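Local coordinates for protein peroxiredoxin PRX1, mitochondrial (Saccharomyces cerevisiae, PDB 5YKJ) that reduces peroxides as a mitochondrial 1-Cys thiol peroxidase, probably with its oxidised cysteine recycled through the glutathione and thioredoxin systems, at residues A[9-14]-A[105-110]; A[24-29]-A[135-140]; A[30-35]-A[61-66]; A[128-133]-A[141-146]; A[170-175]-A[184-189]. All coordinates share one frame; numbering follows the deposited sequence.

Contacts 3 and 4 pair strands of the five-stranded sheet of the thioredoxin-like domain, and contact 2 joins the turn and loop at its end. Strand 30-36 joins contacts 3 and 4: Gly-31 O and Leu-33 O meet Ile-133 N and Phe-131 N of the neighbouring strand, and the two contact centres are about 11 Å apart. Contact 2 has its centre about 9 Å from that of contact 3. Contact 1 packs against the sheet through Tyr-108 and Met-110. Contact 4 probably lies near the active site: Arg-128 forms a salt bridge with Glu-47, three residues after Cys-44, the cysteine found oxidised here. Contact 5 belongs to the C-terminal domain, its centre about 33 Å from that of contact 1.

Contact 1 (A[9-14]-A[105-110]); sequences PNFDAD and AFLYDM
With CG turned between its own N and carbonyl carbon (chi1 57°), Phe-11 presents CB and one flank of its ring to Leu-107 and Tyr-108. Leu-107, its CG pointing away from the backbone N (chi1 173°), splits its methyls: CD1 reaches Pro-9 CB at 3.8 Å and CD2 reaches Phe-11 CB at 3.9 Å. The Tyr-108 ring passes beneath Pro-9, whose CG sits over one face, 4.2 Å from the ring centroid, as a CH-pi contact. Phe-11 and Tyr-108 meet rim to rim with their planes at 89°, CE2 of the former 3.7 Å from CE1 of the latter. Beyond this contact, Phe-11 stacks on Phe-22 and Tyr-108 meets Phe-131 edge to face. Tyr-108 OH donates to Pro-9 O at 2.8 Å, slightly tilted from the carbonyl plane. One hydroxyl at the end of a buried ring thus satisfies a backbone carbonyl, while apolar contact with Pro-9, Phe-11 and Leu-107 holds the ring of the residue at which helix 103-107 ends, within the Schellman motif whose C-prime residue is Asp-109.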
# COMPACT_ATOMS: atom_id res chain seq x y z
N PRO A 9 9.74 -8.32 -3.21
CA PRO A 9 10.09 -9.32 -4.20
C PRO A 9 9.24 -9.27 -5.46
O PRO A 9 8.11 -9.10 -5.38
CB PRO A 9 9.82 -10.66 -3.51
CG PRO A 9 9.32 -10.36 -2.19
CD PRO A 9 9.37 -8.91 -1.93
N ASN A 10 9.89 -9.44 -6.60
CA ASN A 10 9.19 -9.48 -7.84
C ASN A 10 8.56 -10.86 -8.05
O ASN A 10 8.96 -11.80 -7.49
CB ASN A 10 10.14 -9.18 -8.99
CG ASN A 10 9.41 -8.81 -10.28
OD1 ASN A 10 8.22 -8.71 -10.30
ND2 ASN A 10 10.17 -8.63 -11.35
N PHE A 11 7.56 -10.91 -8.89
CA PHE A 11 6.86 -12.13 -9.16
C PHE A 11 6.08 -12.02 -10.46
O PHE A 11 5.84 -11.00 -10.89
CB PHE A 11 5.90 -12.55 -8.00
CG PHE A 11 4.87 -11.52 -7.63
CD1 PHE A 11 3.64 -11.51 -8.25
CD2 PHE A 11 5.09 -10.61 -6.63
CE1 PHE A 11 2.70 -10.56 -7.97
CE2 PHE A 11 4.13 -9.68 -6.32
CZ PHE A 11 2.93 -9.67 -6.98
N ASP A 12 5.70 -13.17 -10.98
CA ASP A 12 4.84 -13.27 -12.12
C ASP A 12 3.53 -13.86 -11.60
O ASP A 12 3.56 -14.71 -10.80
CB ASP A 12 5.38 -14.18 -13.22
CG ASP A 12 6.61 -13.61 -13.89
OD1 ASP A 12 6.64 -12.53 -14.33
OD2 ASP A 12 7.57 -14.32 -13.98
N ALA A 13 2.42 -13.38 -12.09
CA ALA A 13 1.15 -13.90 -11.64
C ALA A 13 0.07 -13.70 -12.67
O ALA A 13 0.16 -12.90 -13.49
CB ALA A 13 0.71 -13.17 -10.38
N ASP A 14 -0.97 -14.51 -12.51
CA ASP A 14 -2.19 -14.41 -13.25
C ASP A 14 -3.09 -13.45 -12.45
O ASP A 14 -3.15 -13.52 -11.27
CB ASP A 14 -2.85 -15.77 -13.36
CG ASP A 14 -1.88 -16.83 -13.75
OD1 ASP A 14 -1.59 -16.91 -14.93
OD2 ASP A 14 -1.35 -17.55 -12.86
N ALA A 105 1.37 -14.99 -1.53
CA ALA A 105 1.20 -14.68 -0.13
C ALA A 105 2.38 -15.19 0.69
O ALA A 105 2.81 -14.58 1.56
CB ALA A 105 -0.08 -15.33 0.38
N PHE A 106 2.83 -16.37 0.33
CA PHE A 106 3.97 -17.02 0.94
C PHE A 106 5.24 -16.21 0.70
O PHE A 106 5.99 -15.96 1.58
CB PHE A 106 4.10 -18.46 0.42
CG PHE A 106 5.27 -19.24 0.97
CD1 PHE A 106 5.36 -19.62 2.27
CD2 PHE A 106 6.27 -19.61 0.12
CE1 PHE A 106 6.44 -20.32 2.71
CE2 PHE A 106 7.34 -20.32 0.57
CZ PHE A 106 7.42 -20.67 1.86
N LEU A 107 5.38 -15.76 -0.54
CA LEU A 107 6.52 -14.96 -0.93
C LEU A 107 6.58 -13.65 -0.12
O LEU A 107 7.60 -13.13 0.10
CB LEU A 107 6.48 -14.67 -2.42
CG LEU A 107 7.49 -13.70 -3.00
CD1 LEU A 107 8.87 -14.34 -2.98
CD2 LEU A 107 7.10 -13.36 -4.42
N TYR A 108 5.41 -13.19 0.26
CA TYR A 108 5.29 -11.96 1.02
C TYR A 108 5.19 -12.14 2.54
O TYR A 108 4.85 -11.25 3.21
CB TYR A 108 4.22 -11.01 0.43
CG TYR A 108 4.76 -10.15 -0.68
CD1 TYR A 108 5.00 -10.68 -1.91
CD2 TYR A 108 5.05 -8.82 -0.46
CE1 TYR A 108 5.55 -9.91 -2.92
CE2 TYR A 108 5.60 -8.05 -1.45
CZ TYR A 108 5.83 -8.59 -2.68
OH TYR A 108 6.36 -7.82 -3.62
N ASP A 109 5.50 -13.36 2.95
CA ASP A 109 5.57 -13.75 4.35
C ASP A 109 4.28 -13.74 5.16
O ASP A 109 4.32 -13.73 6.35
CB ASP A 109 6.65 -12.94 5.08
CG ASP A 109 8.07 -13.34 4.69
OD1 ASP A 109 8.33 -14.44 4.32
OD2 ASP A 109 8.95 -12.52 4.79
N MET A 110 3.16 -13.76 4.47
CA MET A 110 1.89 -13.78 5.14
C MET A 110 1.40 -15.16 5.58
O MET A 110 0.53 -15.23 6.39
CB MET A 110 0.84 -13.09 4.32
CG MET A 110 1.17 -11.65 4.19
SD MET A 110 -0.08 -10.74 3.20
CE MET A 110 0.31 -11.21 1.49

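Contact 2 (A[24-29]-A[135-140]); sequences DYLGDS and PKKKIR
Direct hydrogen bonding centres on Lys-137, whose NZ donates to Gly-27 O at 2.8 Å, almost in line with the carbonyl bond (171°). The same NZ bonds Pro-135 O at 3.0 Å from above the carbonyl plane. Bends at chi2 and chi4 fold the lysine chain back over its own turn to reach both. Water adds two bridges: one molecule accepts from Lys-137 NZ at 2.9 Å and donates to Ser-29 O, and another donates to Asp-28 OD1 and to Pro-135 O. Three acceptors therefore grip the ammonium group, which also makes a cation-pi contact with Tyr-23. Apolar contact is slighter: Leu-26 CD1 lies 4.0 Å from Lys-137 CD, the two chains running past each other in opposite directions. Pro-135 CB makes van der Waals contact with a backbone carbonyl, 3.5 Å from Asp-28 O. The type II' turn from Leu-26 to Ser-29, which leads helix 22-26 into strand 30-36, is thereby tied to the loop between strands 129-133 and 139-144, where Pro-135 also packs on Trp-30.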
# COMPACT_ATOMS: atom_id res chain seq x y z
N ASP A 24 7.17 -4.83 -13.60
CA ASP A 24 6.74 -4.26 -14.86
C ASP A 24 5.42 -3.55 -14.69
O ASP A 24 5.23 -2.50 -15.25
CB ASP A 24 6.58 -5.36 -15.91
CG ASP A 24 7.89 -5.84 -16.46
OD1 ASP A 24 8.89 -5.24 -16.20
OD2 ASP A 24 7.89 -6.85 -17.12
N TYR A 25 4.51 -4.13 -13.92
CA TYR A 25 3.25 -3.48 -13.72
C TYR A 25 3.44 -2.13 -13.02
O TYR A 25 2.85 -1.17 -13.36
CB TYR A 25 2.26 -4.36 -12.88
CG TYR A 25 1.04 -3.60 -12.35
CD1 TYR A 25 0.02 -3.26 -13.17
CD2 TYR A 25 0.94 -3.25 -11.03
CE1 TYR A 25 -1.06 -2.57 -12.73
CE2 TYR A 25 -0.15 -2.56 -10.56
CZ TYR A 25 -1.15 -2.21 -11.41
OH TYR A 25 -2.23 -1.51 -10.96
N LEU A 26 4.25 -2.14 -11.98
CA LEU A 26 4.50 -0.96 -11.21
C LEU A 26 5.24 0.12 -11.98
O LEU A 26 4.99 1.23 -11.83
CB LEU A 26 5.29 -1.28 -9.95
CG LEU A 26 4.60 -2.02 -8.82
CD1 LEU A 26 5.60 -2.30 -7.72
CD2 LEU A 26 3.39 -1.27 -8.33
N GLY A 27 6.19 -0.30 -12.77
CA GLY A 27 6.99 0.64 -13.50
C GLY A 27 7.73 1.54 -12.56
O GLY A 27 8.31 1.08 -11.64
N ASP A 28 7.68 2.83 -12.82
CA ASP A 28 8.30 3.80 -11.98
C ASP A 28 7.30 4.48 -11.02
O ASP A 28 7.56 5.50 -10.52
CB ASP A 28 9.00 4.90 -12.78
CG ASP A 28 10.14 4.39 -13.59
OD1 ASP A 28 10.84 3.49 -13.16
OD2 ASP A 28 10.30 4.90 -14.69
N SER A 29 6.15 3.87 -10.81
CA SER A 29 5.16 4.41 -9.93
C SER A 29 5.34 3.84 -8.52
O SER A 29 6.02 2.88 -8.33
CB SER A 29 3.78 4.01 -10.42
OG SER A 29 3.43 4.65 -11.61
N PRO A 135 9.08 3.63 -5.89
CA PRO A 135 9.48 3.44 -7.28
C PRO A 135 10.74 2.59 -7.45
O PRO A 135 10.95 2.06 -8.48
CB PRO A 135 9.67 4.86 -7.82
CG PRO A 135 8.77 5.69 -6.98
CD PRO A 135 8.77 5.04 -5.61
N LYS A 136 11.54 2.48 -6.41
CA LYS A 136 12.74 1.66 -6.40
C LYS A 136 12.46 0.27 -5.84
O LYS A 136 13.35 -0.43 -5.59
CB LYS A 136 13.89 2.30 -5.62
CG LYS A 136 14.15 3.72 -5.97
CD LYS A 136 14.46 3.96 -7.41
CE LYS A 136 15.11 2.82 -8.13
NZ LYS A 136 16.47 2.48 -7.66
N LYS A 137 11.20 -0.07 -5.66
CA LYS A 137 10.77 -1.34 -5.17
C LYS A 137 11.07 -1.60 -3.70
O LYS A 137 11.10 -2.71 -3.32
CB LYS A 137 11.23 -2.53 -6.03
CG LYS A 137 11.07 -2.33 -7.52
CD LYS A 137 9.61 -2.23 -7.97
CE LYS A 137 9.48 -1.83 -9.43
NZ LYS A 137 9.64 -0.39 -9.70
N LYS A 138 11.23 -0.55 -2.92
CA LYS A 138 11.44 -0.74 -1.52
C LYS A 138 10.13 -0.69 -0.80
O LYS A 138 9.37 0.09 -1.06
CB LYS A 138 12.33 0.36 -0.90
CG LYS A 138 13.66 0.47 -1.54
CD LYS A 138 14.40 -0.79 -1.27
CE LYS A 138 15.68 -0.84 -2.06
NZ LYS A 138 16.83 -0.98 -1.18
N ILE A 139 9.95 -1.59 0.16
CA ILE A 139 8.79 -1.58 1.01
C ILE A 139 9.04 -0.45 2.01
O ILE A 139 9.99 -0.43 2.69
CB ILE A 139 8.61 -2.92 1.75
CG1 ILE A 139 8.32 -4.04 0.76
CG2 ILE A 139 7.45 -2.76 2.70
CD1 ILE A 139 8.43 -5.44 1.34
N ARG A 140 8.13 0.49 2.06
CA ARG A 140 8.25 1.66 2.90
C ARG A 140 7.42 1.68 4.18
O ARG A 140 7.75 2.32 5.11
CB ARG A 140 8.01 2.94 2.07
CG ARG A 140 8.89 3.05 0.85
CD ARG A 140 10.34 3.35 1.21
NE ARG A 140 10.46 4.61 1.90
CZ ARG A 140 10.59 5.76 1.28
NH1 ARG A 140 10.68 5.79 -0.02
NH2 ARG A 140 10.64 6.87 1.96
O HOH W 1 11.80 3.52 -10.76
O HOH W 2 7.64 0.63 -7.86

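Contact 3 (A[30-35]-A[61-66]); sequences WGVLFS and RNVKLI
Trp-30 and Val-63 begin a parallel pairing that stays in step as far as Leu-33 and Ile-66. The backbone is sewn together by five hydrogen bonds, from Trp-30 N to Asn-62 O (2.8 Å) through the straight Lys-64 N to Trp-30 O (172°) to Phe-34 N bonding Ile-66 O at 3.1 Å. The tight part lies at the buried end. Leu-33 and Ile-66 stand side by side, CD1 of Leu-33 3.7 Å from CG2 of Ile-66. Phe-34, its first torsion at 52°, brings its ring across the neighbouring strand: Ile-66 O sits 3.4 Å above one face, Leu-65 CB approaches the edge, and Phe-51 stacks on the ring. On the face that bears Trp-30, Val-32, Val-63 and Leu-65, Val-32 CG2 touches Val-63 CG1 at 3.8 Å and Val-32 CB touches Leu-65 CD2 at 3.9 Å, with Phe-58 lying against Val-63 and Leu-65. The solvent side is looser, although the backbone bond from Trp-30 N is short. Asn-62 is exposed and hydrogen-bonds Ser-29 OG through OD1, while the Lys-64 chain leads away from strand 30-36 to give its NZ to Leu-26 O and Tyr-25 O. Two adjacent parallel strands joined through helices 46-53 and 55-59 form a beta-alpha-beta crossover, the N-terminal beta-alpha-beta unit of the thioredoxin fold, to which peroxiredoxins belong.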
# COMPACT_ATOMS: atom_id res chain seq x y z
N TRP A 30 4.70 4.47 -7.58
CA TRP A 30 4.63 3.93 -6.24
C TRP A 30 3.56 2.83 -6.37
O TRP A 30 2.80 2.80 -7.28
CB TRP A 30 4.16 4.97 -5.20
CG TRP A 30 5.19 5.93 -4.81
CD1 TRP A 30 5.68 6.94 -5.55
CD2 TRP A 30 5.82 6.03 -3.55
NE1 TRP A 30 6.60 7.65 -4.85
CE2 TRP A 30 6.70 7.12 -3.60
CE3 TRP A 30 5.73 5.32 -2.37
CZ2 TRP A 30 7.50 7.47 -2.54
CZ3 TRP A 30 6.52 5.71 -1.29
CH2 TRP A 30 7.38 6.76 -1.39
N GLY A 31 3.54 1.97 -5.38
CA GLY A 31 2.60 0.90 -5.34
C GLY A 31 1.99 0.62 -3.96
O GLY A 31 2.60 0.81 -2.99
N VAL A 32 0.75 0.18 -3.99
CA VAL A 32 0.05 -0.28 -2.81
C VAL A 32 -0.45 -1.71 -3.11
O VAL A 32 -1.30 -1.90 -3.92
CB VAL A 32 -1.09 0.65 -2.38
CG1 VAL A 32 -1.82 0.08 -1.19
CG2 VAL A 32 -0.59 2.00 -1.98
N LEU A 33 0.15 -2.68 -2.42
CA LEU A 33 -0.26 -4.05 -2.55
C LEU A 33 -1.10 -4.39 -1.30
O LEU A 33 -0.61 -4.31 -0.23
CB LEU A 33 0.93 -4.97 -2.70
CG LEU A 33 0.79 -6.48 -2.66
CD1 LEU A 33 -0.01 -6.97 -3.83
CD2 LEU A 33 2.15 -7.16 -2.54
N PHE A 34 -2.37 -4.73 -1.50
CA PHE A 34 -3.27 -5.05 -0.44
C PHE A 34 -3.82 -6.47 -0.58
O PHE A 34 -4.10 -6.90 -1.61
CB PHE A 34 -4.42 -4.04 -0.31
CG PHE A 34 -5.18 -3.76 -1.58
CD1 PHE A 34 -4.78 -2.79 -2.40
CD2 PHE A 34 -6.27 -4.48 -1.93
CE1 PHE A 34 -5.46 -2.51 -3.53
CE2 PHE A 34 -6.97 -4.20 -3.08
CZ PHE A 34 -6.55 -3.23 -3.88
N SER A 35 -3.90 -7.14 0.56
CA SER A 35 -4.21 -8.51 0.66
C SER A 35 -5.53 -8.90 1.31
O SER A 35 -5.96 -8.28 2.18
CB SER A 35 -3.07 -9.19 1.42
OG SER A 35 -1.86 -8.74 0.95
N ARG A 61 -1.23 10.70 -7.50
CA ARG A 61 -0.05 10.64 -6.70
C ARG A 61 0.98 9.67 -7.30
O ARG A 61 1.86 9.30 -6.67
CB ARG A 61 -0.40 10.22 -5.30
CG ARG A 61 -1.28 11.22 -4.55
CD ARG A 61 -1.91 10.61 -3.34
NE ARG A 61 -2.44 11.56 -2.39
CZ ARG A 61 -3.65 12.08 -2.39
NH1 ARG A 61 -4.52 11.80 -3.32
NH2 ARG A 61 -3.96 12.92 -1.46
N ASN A 62 0.78 9.27 -8.55
CA ASN A 62 1.65 8.30 -9.20
C ASN A 62 1.74 6.99 -8.41
O ASN A 62 2.77 6.46 -8.24
CB ASN A 62 3.05 8.85 -9.48
CG ASN A 62 3.82 7.98 -10.41
OD1 ASN A 62 3.28 7.40 -11.29
ND2 ASN A 62 5.12 7.91 -10.20
N VAL A 63 0.60 6.53 -7.92
CA VAL A 63 0.50 5.29 -7.19
C VAL A 63 -0.42 4.29 -7.93
O VAL A 63 -1.49 4.62 -8.26
CB VAL A 63 -0.09 5.50 -5.79
CG1 VAL A 63 -0.16 4.20 -5.04
CG2 VAL A 63 0.73 6.51 -5.00
N LYS A 64 0.06 3.08 -8.13
CA LYS A 64 -0.69 2.02 -8.73
C LYS A 64 -1.13 1.04 -7.63
O LYS A 64 -0.38 0.69 -6.79
CB LYS A 64 0.15 1.25 -9.71
CG LYS A 64 0.46 2.03 -10.95
CD LYS A 64 1.07 1.22 -12.06
CE LYS A 64 1.37 2.17 -13.19
NZ LYS A 64 2.71 2.05 -13.75
N LEU A 65 -2.40 0.66 -7.70
CA LEU A 65 -3.00 -0.25 -6.78
C LEU A 65 -2.96 -1.66 -7.36
O LEU A 65 -2.95 -1.86 -8.51
CB LEU A 65 -4.46 0.15 -6.49
CG LEU A 65 -4.68 1.52 -5.90
CD1 LEU A 65 -6.12 1.95 -6.01
CD2 LEU A 65 -4.33 1.47 -4.44
N ILE A 66 -2.88 -2.61 -6.45
CA ILE A 66 -2.93 -4.01 -6.80
C ILE A 66 -3.41 -4.84 -5.60
O ILE A 66 -2.91 -4.74 -4.56
CB ILE A 66 -1.63 -4.54 -7.41
CG1 ILE A 66 -1.81 -5.94 -7.89
CG2 ILE A 66 -0.49 -4.42 -6.43
CD1 ILE A 66 -0.81 -6.32 -8.95

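Contact 4 (A[128-133]-A[141-146]); sequences RSVFVI and LIFTYP
Val-130 is the bump and the Phe-143 ring the flat surface that receives it: CB rests over one face, 3.7 Å from the centroid and 17° off the normal, with both methyls spread across the rim atoms. Phe-143 CG lies between its backbone N and carbonyl carbon (chi1 68°), which lays the ring over toward strand 129-133. On the same side of the sheet Val-132 CG2 nestles beside Leu-141 CD2 at 4.1 Å, and Leu-163, Val-159 and Val-156 of helix 153-169 pack onto this surface. On the other side the CG1 branch of Ile-142 meets the Phe-131 ring obliquely, 3.9 Å from CD2, and the Ser-129 and Thr-144 hydroxyls meet OG to OG1 at 2.7 Å. Beneath these side chains Val-130 and Phe-143 form an antiparallel hydrogen-bonded pair, Val-130 N to Phe-143 O being 2.8 Å. Where the strands part, the doubly bent Arg-128 chain wraps around the Tyr-145 carbonyl, giving NE to its O at 2.8 Å, while a water bridges Arg-128 O, Phe-143 O and Tyr-145 N. The other end of the guanidinium forms a salt bridge through NH1 with Glu-47. This beta hairpin closes one side of the thioredoxin-fold sheet, and its Arg-128 probably corresponds to the arginine found near the peroxidatic cysteine in peroxiredoxins.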
# COMPACT_ATOMS: atom_id res chain seq x y z
N ARG A 128 -3.52 -10.49 5.07
CA ARG A 128 -4.17 -9.22 5.26
C ARG A 128 -3.27 -8.00 5.31
O ARG A 128 -3.69 -6.97 5.71
CB ARG A 128 -4.93 -9.27 6.60
CG ARG A 128 -6.31 -9.86 6.54
CD ARG A 128 -7.26 -8.99 5.75
NE ARG A 128 -7.70 -7.82 6.48
CZ ARG A 128 -8.44 -6.85 5.99
NH1 ARG A 128 -8.86 -6.90 4.76
NH2 ARG A 128 -8.80 -5.84 6.73
N SER A 129 -2.04 -8.17 4.91
CA SER A 129 -1.12 -7.06 4.93
C SER A 129 -1.27 -6.12 3.76
O SER A 129 -1.67 -6.48 2.74
CB SER A 129 0.33 -7.55 5.05
OG SER A 129 0.51 -8.32 6.18
N VAL A 130 -0.91 -4.88 4.03
CA VAL A 130 -0.86 -3.85 3.02
C VAL A 130 0.59 -3.36 2.98
O VAL A 130 1.13 -3.05 3.96
CB VAL A 130 -1.80 -2.65 3.29
CG1 VAL A 130 -1.66 -1.57 2.21
CG2 VAL A 130 -3.23 -3.10 3.28
N PHE A 131 1.17 -3.36 1.80
CA PHE A 131 2.52 -2.91 1.62
C PHE A 131 2.57 -1.66 0.71
O PHE A 131 2.05 -1.71 -0.34
CB PHE A 131 3.37 -4.02 0.94
CG PHE A 131 3.34 -5.37 1.63
CD1 PHE A 131 2.32 -6.28 1.42
CD2 PHE A 131 4.36 -5.74 2.49
CE1 PHE A 131 2.31 -7.48 2.05
CE2 PHE A 131 4.32 -6.98 3.11
CZ PHE A 131 3.32 -7.82 2.86
N VAL A 132 3.18 -0.58 1.18
CA VAL A 132 3.37 0.61 0.37
C VAL A 132 4.79 0.51 -0.16
O VAL A 132 5.70 0.41 0.59
CB VAL A 132 3.23 1.84 1.22
CG1 VAL A 132 3.46 3.09 0.38
CG2 VAL A 132 1.87 1.86 1.85
N ILE A 133 4.90 0.50 -1.48
CA ILE A 133 6.17 0.30 -2.19
C ILE A 133 6.57 1.50 -3.05
O ILE A 133 5.78 2.04 -3.73
CB ILE A 133 6.02 -0.93 -3.04
CG1 ILE A 133 5.67 -2.08 -2.14
CG2 ILE A 133 7.25 -1.24 -3.87
CD1 ILE A 133 5.15 -3.30 -2.85
N LEU A 141 6.33 0.96 4.13
CA LEU A 141 5.38 0.92 5.20
C LEU A 141 4.52 -0.31 5.05
O LEU A 141 4.20 -0.64 4.00
CB LEU A 141 4.49 2.19 5.13
CG LEU A 141 3.50 2.54 6.23
CD1 LEU A 141 3.31 4.05 6.40
CD2 LEU A 141 2.13 1.95 5.95
N ILE A 142 4.18 -0.92 6.19
CA ILE A 142 3.35 -2.10 6.24
C ILE A 142 2.31 -1.98 7.32
O ILE A 142 2.57 -1.45 8.32
CB ILE A 142 4.22 -3.36 6.54
CG1 ILE A 142 5.37 -3.49 5.56
CG2 ILE A 142 3.43 -4.65 6.47
CD1 ILE A 142 6.29 -4.62 5.90
N PHE A 143 1.13 -2.49 7.04
CA PHE A 143 0.15 -2.58 8.06
C PHE A 143 -0.75 -3.79 7.86
O PHE A 143 -1.08 -4.12 6.77
CB PHE A 143 -0.58 -1.27 8.30
CG PHE A 143 -1.46 -0.82 7.21
CD1 PHE A 143 -2.77 -1.21 7.18
CD2 PHE A 143 -1.01 0.04 6.24
CE1 PHE A 143 -3.60 -0.80 6.22
CE2 PHE A 143 -1.85 0.47 5.26
CZ PHE A 143 -3.16 0.06 5.26
N THR A 144 -1.10 -4.41 8.98
CA THR A 144 -1.94 -5.59 8.97
C THR A 144 -3.12 -5.53 9.92
O THR A 144 -2.96 -5.63 11.06
CB THR A 144 -1.14 -6.89 9.20
OG1 THR A 144 0.05 -6.89 8.42
CG2 THR A 144 -1.97 -8.09 8.85
N TYR A 145 -4.30 -5.37 9.33
CA TYR A 145 -5.54 -5.37 10.04
C TYR A 145 -6.22 -6.73 9.77
O TYR A 145 -6.15 -7.24 8.75
CB TYR A 145 -6.50 -4.29 9.53
CG TYR A 145 -6.19 -2.82 9.80
CD1 TYR A 145 -4.93 -2.38 10.13
CD2 TYR A 145 -7.18 -1.89 9.72
CE1 TYR A 145 -4.67 -1.06 10.39
CE2 TYR A 145 -6.94 -0.58 9.95
CZ TYR A 145 -5.67 -0.17 10.27
OH TYR A 145 -5.38 1.14 10.48
N PRO A 146 -6.84 -7.22 10.83
CA PRO A 146 -7.50 -8.49 10.68
C PRO A 146 -8.77 -8.37 9.73
O PRO A 146 -9.19 -7.28 9.54
CB PRO A 146 -7.97 -8.87 12.06
CG PRO A 146 -8.19 -7.57 12.72
CD PRO A 146 -7.13 -6.64 12.15
O HOH W 3 -4.14 -4.26 6.48

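Contact 5 (A[170-175]-A[184-189]); sequences GVVTPI and IIPPSV
Peptide groups are the flat elements through which Val-172 and Ile-184 meet, there being no aromatic ring in the contact. Val-172 N donates to Ile-184 O at 3.0 Å, and Ile-184 N returns a bond to Val-172 O at 2.9 Å. Each donor lies in the plane of the carbonyl it uses; the two bonds make one antiparallel hydrogen-bonded pair, a single bridge. Next to it, the puckered Pro-186 ring turns CD and CG onto the Gly-170 carbonyl, with CD 3.2 Å from Gly-170 O. This is close contact with a proline, which has no N-H to offer. Apolar branches fill in around the pair. Val-172 CG2, placed between its own N and carbonyl carbon, reaches Ile-184 CB at 3.6 Å, and the two side chains pass at a slant. Ile-184 carries its other branch away from its carbonyl carbon (chi1 -64°), bringing CD1 to within 3.7 Å of Pro-174 CB. The isoleucine is thus held at both ends, by a valine and by a proline two residues farther along. A type I turn from Pro-186 to Val-189 follows and leads toward helix 191-198. Segment 170-175 leaves helix 153-169 and is joined here to the end of strand 183-184; Ile-184 also packs on Leu-208 and Phe-210 of strand 208-211, while Val-171 packs on Phe-198 of helix 191-198.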
# COMPACT_ATOMS: atom_id res chain seq x y z
N GLY A 170 13.25 16.07 1.92
CA GLY A 170 14.13 15.72 3.00
C GLY A 170 13.69 16.22 4.35
O GLY A 170 14.43 16.81 5.08
N VAL A 171 12.45 15.94 4.65
CA VAL A 171 11.82 16.31 5.88
C VAL A 171 11.17 15.06 6.47
O VAL A 171 11.16 14.07 5.85
CB VAL A 171 10.77 17.40 5.73
CG1 VAL A 171 11.41 18.66 5.23
CG2 VAL A 171 9.65 16.99 4.79
N VAL A 172 10.70 15.21 7.68
CA VAL A 172 10.01 14.14 8.41
C VAL A 172 8.69 14.69 8.95
O VAL A 172 8.57 15.85 9.14
CB VAL A 172 10.84 13.39 9.50
CG1 VAL A 172 11.98 12.61 8.95
CG2 VAL A 172 11.11 14.20 10.75
N THR A 173 7.71 13.81 9.18
CA THR A 173 6.42 14.27 9.58
C THR A 173 6.03 13.78 10.97
O THR A 173 6.26 12.74 11.36
CB THR A 173 5.29 13.88 8.58
OG1 THR A 173 5.22 12.49 8.48
CG2 THR A 173 5.46 14.52 7.22
N PRO A 174 5.43 14.72 11.73
CA PRO A 174 5.05 14.41 13.10
C PRO A 174 3.76 13.62 13.17
O PRO A 174 3.09 13.46 12.24
CB PRO A 174 4.81 15.76 13.72
CG PRO A 174 4.30 16.57 12.61
CD PRO A 174 5.10 16.13 11.42
N ILE A 175 3.47 13.20 14.38
CA ILE A 175 2.25 12.51 14.62
C ILE A 175 1.08 13.36 14.12
O ILE A 175 1.05 14.52 14.25
CB ILE A 175 2.08 12.28 16.14
CG1 ILE A 175 0.90 11.39 16.47
CG2 ILE A 175 1.88 13.62 16.84
CD1 ILE A 175 1.26 9.93 16.43
N ILE A 184 9.21 18.56 10.03
CA ILE A 184 10.37 18.51 10.88
C ILE A 184 11.68 18.29 10.12
O ILE A 184 11.72 17.54 9.23
CB ILE A 184 10.19 17.43 11.95
CG1 ILE A 184 9.05 17.74 12.88
CG2 ILE A 184 11.45 17.25 12.77
CD1 ILE A 184 8.44 16.53 13.52
N ILE A 185 12.72 18.99 10.52
CA ILE A 185 13.99 18.86 9.88
C ILE A 185 14.68 17.66 10.48
O ILE A 185 14.74 17.55 11.60
CB ILE A 185 14.80 20.18 10.03
CG1 ILE A 185 14.03 21.33 9.43
CG2 ILE A 185 16.15 20.06 9.35
CD1 ILE A 185 14.63 22.69 9.72
N PRO A 186 15.17 16.77 9.63
CA PRO A 186 15.83 15.59 10.13
C PRO A 186 17.09 15.98 10.93
O PRO A 186 17.79 16.87 10.65
CB PRO A 186 16.22 14.80 8.87
CG PRO A 186 15.36 15.30 7.81
CD PRO A 186 15.14 16.76 8.16
N PRO A 187 17.31 15.20 11.98
CA PRO A 187 18.45 15.45 12.86
C PRO A 187 19.79 15.33 12.19
O PRO A 187 20.73 15.90 12.65
CB PRO A 187 18.30 14.46 13.99
CG PRO A 187 17.16 13.63 13.70
CD PRO A 187 16.46 14.12 12.48
N SER A 188 19.85 14.63 11.09
CA SER A 188 21.10 14.49 10.36
C SER A 188 21.49 15.84 9.79
O SER A 188 22.60 16.02 9.40
CB SER A 188 21.00 13.45 9.27
OG SER A 188 20.02 13.81 8.37
N VAL A 189 20.55 16.78 9.77
CA VAL A 189 20.78 18.10 9.23
C VAL A 189 21.13 19.09 10.34
O VAL A 189 20.36 19.37 11.17
CB VAL A 189 19.53 18.63 8.47
CG1 VAL A 189 19.74 20.03 7.95
CG2 VAL A 189 19.20 17.72 7.32